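Local coordinates for protein translation initiation factor 6 (Methanocaldococcus jannaschii, PDB 1G61) that binds the 50S ribosomal subunit and prevents it from joining the 30S subunit to form the 70S initiation complex, at residues 188-192 and 211-217. Residues are numbered along the deposited sequence; the frame is centred on the assembly and turned at random.
Sequences TANKG and GDTTGPE
A capping box opens helix 215-225, and its glutamate, Glu217, also grips the loop that follows strand 183-186, meeting Thr188, Lys191 and Gly192. Within the box, Glu217 N donates to Thr214 OG1 (3.2 Å) and Thr214 N returns a bond to Glu217 OE1 (2.9 Å). With CG beside its own backbone N (chi1 -72°) and the chain extended beyond, the carboxylate reaches back over the helix start into the loop. There Glu217 OE1 takes Lys191 N on its syn lone pair at 2.9 Å. Glu217 OE2 receives Thr188 OG1 through its anti lone pair (2.6 Å) and Gly192 N from the syn side (2.8 Å). Gly192 suits its place, since at its backbone angles (phi 107°) a side chain would collide with Lys191 O. Alongside, Thr213 OG1 accepts Asn190 N (3.0 Å) and hydrogen-bonds to Gly210 O, a double role suiting a hydroxyl, which can accept and donate. Asn190 uses both amide ends: OD1 weakly accepts Asp212 N, while ND2 bonds Pro13 O. A glutamine here has one acceptor oxygen fewer and would probably leave a loop NH or the Thr188 hydroxyl without its mate. Four donors probably stabilise the buried carboxylate's charge; three join loop to helix start.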
ATOM      1  N   THR A 188       7.663  -9.840  10.754  1.00  9.61           N
ATOM      2  CA  THR A 188       6.830 -10.634   9.836  1.00  8.37           C
ATOM      3  C   THR A 188       5.347 -10.404  10.102  1.00  9.03           C
ATOM      4  O   THR A 188       4.944  -9.758  11.077  1.00  9.41           O
ATOM      5  CB  THR A 188       7.161 -12.135   9.934  1.00  8.37           C
ATOM      6  OG1 THR A 188       7.014 -12.557  11.301  1.00 10.29           O
ATOM      7  CG2 THR A 188       8.600 -12.422   9.502  1.00 10.60           C
ATOM      8  N   ALA A 189       4.517 -10.947   9.207  1.00  8.51           N
ATOM      9  CA  ALA A 189       3.073 -10.949   9.437  1.00  9.07           C
ATOM     10  C   ALA A 189       2.525 -12.304   8.986  1.00  8.09           C
ATOM     11  O   ALA A 189       3.251 -13.074   8.349  1.00  9.20           O
ATOM     12  CB  ALA A 189       2.421  -9.796   8.700  1.00 10.89           C
ATOM     13  N   ASN A 190       1.280 -12.573   9.330  1.00  9.53           N
ATOM     14  CA  ASN A 190       0.658 -13.820   8.908  1.00  9.38           C
ATOM     15  C   ASN A 190       1.521 -15.040   9.290  1.00 10.18           C
ATOM     16  O   ASN A 190       1.658 -15.964   8.509  1.00 13.69           O
ATOM     17  CB  ASN A 190       0.328 -13.813   7.425  1.00 11.60           C
ATOM     18  CG  ASN A 190      -0.963 -13.071   7.096  1.00  9.75           C
ATOM     19  OD1 ASN A 190      -1.837 -12.929   7.969  1.00 11.75           O
ATOM     20  ND2 ASN A 190      -1.082 -12.592   5.868  1.00  9.71           N
ATOM     21  N   LYS A 191       2.049 -15.062  10.479  1.00 10.15           N
ATOM     22  CA  LYS A 191       2.784 -16.213  11.008  1.00 11.91           C
ATOM     23  C   LYS A 191       4.012 -16.520  10.160  1.00 10.83           C
ATOM     24  O   LYS A 191       4.247 -17.641   9.721  1.00 14.04           O
ATOM     25  CB  LYS A 191       1.887 -17.446  11.140  1.00 12.02           C
ATOM     26  CG  LYS A 191       2.413 -18.481  12.131  1.00 17.23           C
ATOM     27  CD  LYS A 191       1.582 -19.766  11.976  1.00 19.24           C
ATOM     28  CE  LYS A 191       2.053 -20.803  12.985  1.00 17.48           C
ATOM     29  NZ  LYS A 191       1.190 -21.993  13.012  1.00 20.81           N
ATOM     30  N   GLY A 192       4.845 -15.451  10.004  1.00  9.67           N
ATOM     31  CA  GLY A 192       6.144 -15.707   9.442  1.00 10.62           C
ATOM     32  C   GLY A 192       6.336 -15.249   8.024  1.00  9.50           C
ATOM     33  O   GLY A 192       7.423 -15.370   7.455  1.00 12.11           O
ATOM     34  N   GLY A 211      -5.262 -12.123   8.917  1.00  9.96           N
ATOM     35  CA  GLY A 211      -5.838 -12.886  10.017  1.00 11.39           C
ATOM     36  C   GLY A 211      -4.876 -13.859  10.678  1.00 11.45           C
ATOM     37  O   GLY A 211      -5.065 -14.236  11.863  1.00 12.84           O
ATOM     38  N   ASP A 212      -3.829 -14.358  10.020  1.00 10.69           N
ATOM     39  CA  ASP A 212      -2.920 -15.302  10.631  1.00 10.51           C
ATOM     40  C   ASP A 212      -1.831 -14.636  11.473  1.00 10.30           C
ATOM     41  O   ASP A 212      -1.022 -15.301  12.089  1.00 11.93           O
ATOM     42  CB  ASP A 212      -2.247 -16.147   9.548  1.00 12.51           C
ATOM     43  CG  ASP A 212      -3.282 -17.018   8.832  1.00 12.87           C
ATOM     44  OD1 ASP A 212      -4.183 -17.580   9.510  1.00 15.11           O
ATOM     45  OD2 ASP A 212      -3.147 -17.158   7.602  1.00 19.50           O
ATOM     46  N   THR A 213      -1.791 -13.300  11.451  1.00 10.07           N
ATOM     47  CA  THR A 213      -0.773 -12.584  12.215  1.00  9.80           C
ATOM     48  C   THR A 213      -0.832 -12.961  13.685  1.00  9.67           C
ATOM     49  O   THR A 213      -1.925 -12.966  14.277  1.00 12.61           O
ATOM     50  CB  THR A 213      -0.978 -11.069  11.988  1.00  8.96           C
ATOM     51  OG1 THR A 213      -0.799 -10.835  10.586  1.00 10.27           O
ATOM     52  CG2 THR A 213       0.039 -10.225  12.729  1.00 10.38           C
ATOM     53  N   THR A 214       0.312 -13.256  14.279  1.00 10.18           N
ATOM     54  CA  THR A 214       0.352 -13.666  15.671  1.00 10.36           C
ATOM     55  C   THR A 214       0.434 -12.508  16.656  1.00 11.29           C
ATOM     56  O   THR A 214       0.643 -11.334  16.314  1.00 10.74           O
ATOM     57  CB  THR A 214       1.582 -14.572  15.916  1.00 10.69           C
ATOM     58  OG1 THR A 214       2.739 -13.729  15.811  1.00 11.54           O
ATOM     59  CG2 THR A 214       1.632 -15.682  14.878  1.00 14.09           C
ATOM     60  N   GLY A 215       0.299 -12.781  17.948  1.00 11.99           N
ATOM     61  CA  GLY A 215       0.434 -11.767  19.015  1.00 11.29           C
ATOM     62  C   GLY A 215       1.817 -11.128  18.959  1.00 10.18           C
ATOM     63  O   GLY A 215       1.874  -9.887  18.961  1.00 11.37           O
ATOM     64  N   PRO A 216       2.913 -11.892  18.950  1.00 10.40           N
ATOM     65  CA  PRO A 216       4.221 -11.233  18.899  1.00 10.80           C
ATOM     66  C   PRO A 216       4.381 -10.387  17.664  1.00  9.65           C
ATOM     67  O   PRO A 216       4.972  -9.305  17.681  1.00 10.74           O
ATOM     68  CB  PRO A 216       5.171 -12.443  18.915  1.00 14.32           C
ATOM     69  CG  PRO A 216       4.390 -13.476  19.699  1.00 14.00           C
ATOM     70  CD  PRO A 216       2.994 -13.364  19.156  1.00 12.44           C
ATOM     71  N   GLU A 217       3.863 -10.840  16.522  1.00 10.51           N
ATOM     72  CA  GLU A 217       3.970 -10.047  15.306  1.00 10.21           C
ATOM     73  C   GLU A 217       3.201  -8.750  15.444  1.00  9.26           C
ATOM     74  O   GLU A 217       3.671  -7.682  15.016  1.00  9.34           O
ATOM     75  CB  GLU A 217       3.431 -10.816  14.078  1.00 10.85           C
ATOM     76  CG  GLU A 217       4.349 -11.953  13.639  1.00 10.51           C
ATOM     77  CD  GLU A 217       3.757 -12.796  12.505  1.00 10.43           C
ATOM     78  OE1 GLU A 217       2.500 -12.984  12.444  1.00 11.18           O
ATOM     79  OE2 GLU A 217       4.569 -13.277  11.678  1.00 12.03           O
TER
HETATM   80  O   HOH W   1       5.891  -8.157  13.138  1.00 10.47           O